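Local coordinates for protein S-adenosylmethionine:tRNA ribosyltransferase-isomerase (Thermotoga maritima, PDB 1VKY) that probably transfers and isomerises the ribose of S-adenosylmethionine onto the 7-aminomethyl group of preQ1-modified tRNA, giving epoxyqueuosine, at residues Tyr236-Glu241 against Val264-Thr269. Sequence-based numbering, arbitrary orientation.
Sequences YQVPKE and VRTLET
Helix 261-270 packs here on strand 234-238 of the large mixed sheet, through Tyr236 and Val238 on the strand and Thr266 and Thr269, one turn apart, on the helix. The axes of 236-238 and 264-269 come within 9.3 Å of each other at 65°, and no hydrogen bond crosses between the two segments. Thr266 touches both strand residues: its OG1 lies 3.5 Å from Tyr236 CB, while its methyl CG2, anti to the backbone N, presses on Val238 CG2 at a tight 3.5 Å and also meets the base of the tyrosine ring. With chi1 at 65°, the Tyr236 ring sits over its own backbone and runs along the helix, bringing OH to 3.9 Å from Thr269 CG2; it also packs on Ile270 and Leu273. The hydroxyl of Thr269 is engaged elsewhere: OG1 donates to Arg265 O (2.6 Å), which takes Thr269 N from the opposite face of its plane, and it also hydrogen-bonds Thr283. Replacing Tyr236 with an alanine would probably open a gap beside Ile270 and Leu273 and deprive the Thr269 methyl of its aromatic neighbour. Thr269 thus meets the strand through its methyl, Thr266 through methyl and OG1, and the buried join relies on van der Waals contact.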
loop_
_atom_site.group_PDB
_atom_site.type_symbol
_atom_site.label_atom_id
_atom_site.label_comp_id
_atom_site.label_asym_id
_atom_site.label_seq_id
_atom_site.Cartn_x
_atom_site.Cartn_y
_atom_site.Cartn_z
ATOM N N TYR B 236 3.222 -20.972 11.725
ATOM C CA TYR B 236 3.956 -20.103 12.637
ATOM C C TYR B 236 5.178 -20.841 13.107
ATOM O O TYR B 236 5.212 -22.080 13.150
ATOM C CB TYR B 236 3.104 -19.666 13.844
ATOM C CG TYR B 236 2.718 -20.798 14.756
ATOM C CD1 TYR B 236 3.630 -21.305 15.710
ATOM C CD2 TYR B 236 1.472 -21.399 14.665
ATOM C CE1 TYR B 236 3.275 -22.326 16.541
ATOM C CE2 TYR B 236 1.121 -22.412 15.526
ATOM C CZ TYR B 236 2.010 -22.865 16.449
ATOM O OH TYR B 236 1.665 -23.919 17.249
ATOM N N GLN B 237 6.190 -20.079 13.479
ATOM C CA GLN B 237 7.348 -20.643 14.166
ATOM C C GLN B 237 7.739 -19.729 15.312
ATOM O O GLN B 237 7.821 -18.526 15.134
ATOM C CB GLN B 237 8.537 -20.760 13.188
ATOM C CG GLN B 237 9.805 -21.387 13.809
ATOM C CD GLN B 237 11.008 -21.366 12.888
ATOM O OE1 GLN B 237 10.984 -20.691 11.864
ATOM N NE2 GLN B 237 12.066 -22.086 13.270
ATOM N N VAL B 238 7.974 -20.314 16.476
ATOM C CA VAL B 238 8.523 -19.645 17.641
ATOM C C VAL B 238 9.793 -20.380 17.989
ATOM O O VAL B 238 9.782 -21.466 18.574
ATOM C CB VAL B 238 7.575 -19.671 18.870
ATOM C CG1 VAL B 238 8.122 -18.762 19.987
ATOM C CG2 VAL B 238 6.192 -19.193 18.476
ATOM N N PRO B 239 10.911 -19.797 17.604
ATOM C CA PRO B 239 12.160 -20.465 17.739
ATOM C C PRO B 239 12.685 -20.475 19.161
ATOM O O PRO B 239 12.215 -19.744 20.034
ATOM C CB PRO B 239 13.083 -19.662 16.787
ATOM C CG PRO B 239 12.526 -18.296 16.771
ATOM C CD PRO B 239 11.043 -18.452 16.992
ATOM N N LYS B 240 13.688 -21.313 19.381
ATOM C CA LYS B 240 14.236 -21.565 20.699
ATOM C C LYS B 240 14.635 -20.294 21.404
ATOM O O LYS B 240 14.389 -20.159 22.567
ATOM C CB LYS B 240 15.462 -22.478 20.615
ATOM C CG LYS B 240 15.168 -23.943 20.258
ATOM C CD LYS B 240 16.376 -24.854 20.441
ATOM C CE LYS B 240 15.977 -26.329 20.722
ATOM N NZ LYS B 240 16.935 -27.177 21.549
ATOM N N GLU B 241 15.271 -19.361 20.695
ATOM C CA GLU B 241 15.773 -18.128 21.320
ATOM C C GLU B 241 14.589 -17.247 21.789
ATOM O O GLU B 241 14.626 -16.626 22.856
ATOM C CB GLU B 241 16.716 -17.356 20.361
ATOM C CG GLU B 241 16.209 -17.161 18.962
ATOM C CD GLU B 241 16.540 -18.261 17.917
ATOM O OE1 GLU B 241 16.685 -19.492 18.224
ATOM O OE2 GLU B 241 16.599 -17.857 16.718
ATOM N N VAL B 264 0.310 -11.759 18.287
ATOM C CA VAL B 264 -0.642 -12.151 19.361
ATOM C C VAL B 264 -1.203 -13.523 19.149
ATOM O O VAL B 264 -1.226 -14.308 20.064
ATOM C CB VAL B 264 -1.803 -11.160 19.458
ATOM C CG1 VAL B 264 -2.873 -11.652 20.447
ATOM C CG2 VAL B 264 -1.295 -9.797 19.869
ATOM N N ARG B 265 -1.700 -13.810 17.942
ATOM C CA ARG B 265 -2.307 -15.114 17.673
ATOM C C ARG B 265 -1.302 -16.210 17.818
ATOM O O ARG B 265 -1.612 -17.258 18.367
ATOM C CB ARG B 265 -2.963 -15.158 16.275
ATOM C CG ARG B 265 -4.052 -14.092 16.046
ATOM C CD ARG B 265 -4.807 -14.163 14.626
ATOM N NE ARG B 265 -4.112 -15.123 13.779
ATOM C CZ ARG B 265 -3.341 -14.846 12.740
ATOM N NH1 ARG B 265 -3.186 -13.601 12.310
ATOM N NH2 ARG B 265 -2.719 -15.852 12.112
ATOM N N THR B 266 -0.058 -15.986 17.401
ATOM C CA THR B 266 0.975 -17.011 17.571
ATOM C C THR B 266 1.294 -17.281 19.016
ATOM O O THR B 266 1.332 -18.428 19.448
ATOM C CB THR B 266 2.275 -16.597 16.784
ATOM O OG1 THR B 266 2.001 -16.738 15.371
ATOM C CG2 THR B 266 3.427 -17.590 17.080
ATOM N N LEU B 267 1.527 -16.227 19.786
ATOM C CA LEU B 267 1.839 -16.391 21.186
ATOM C C LEU B 267 0.702 -16.986 22.040
ATOM O O LEU B 267 0.958 -17.818 22.937
ATOM C CB LEU B 267 2.289 -15.064 21.769
ATOM C CG LEU B 267 3.625 -14.484 21.242
ATOM C CD1 LEU B 267 3.746 -13.102 21.904
ATOM C CD2 LEU B 267 4.828 -15.355 21.528
ATOM N N GLU B 268 -0.533 -16.543 21.802
ATOM C CA GLU B 268 -1.678 -17.114 22.542
ATOM C C GLU B 268 -2.009 -18.555 22.138
ATOM O O GLU B 268 -2.524 -19.353 22.939
ATOM C CB GLU B 268 -2.897 -16.191 22.431
ATOM C CG GLU B 268 -2.686 -14.858 23.127
ATOM C CD GLU B 268 -2.342 -14.971 24.612
ATOM O OE1 GLU B 268 -3.002 -15.770 25.320
ATOM O OE2 GLU B 268 -1.433 -14.263 25.093
ATOM N N THR B 269 -1.661 -18.930 20.919
ATOM C CA THR B 269 -1.708 -20.312 20.498
ATOM C C THR B 269 -0.695 -21.186 21.271
ATOM O O THR B 269 -1.060 -22.241 21.849
ATOM C CB THR B 269 -1.448 -20.374 18.990
ATOM O OG1 THR B 269 -2.503 -19.716 18.287
ATOM C CG2 THR B 269 -1.414 -21.814 18.492
#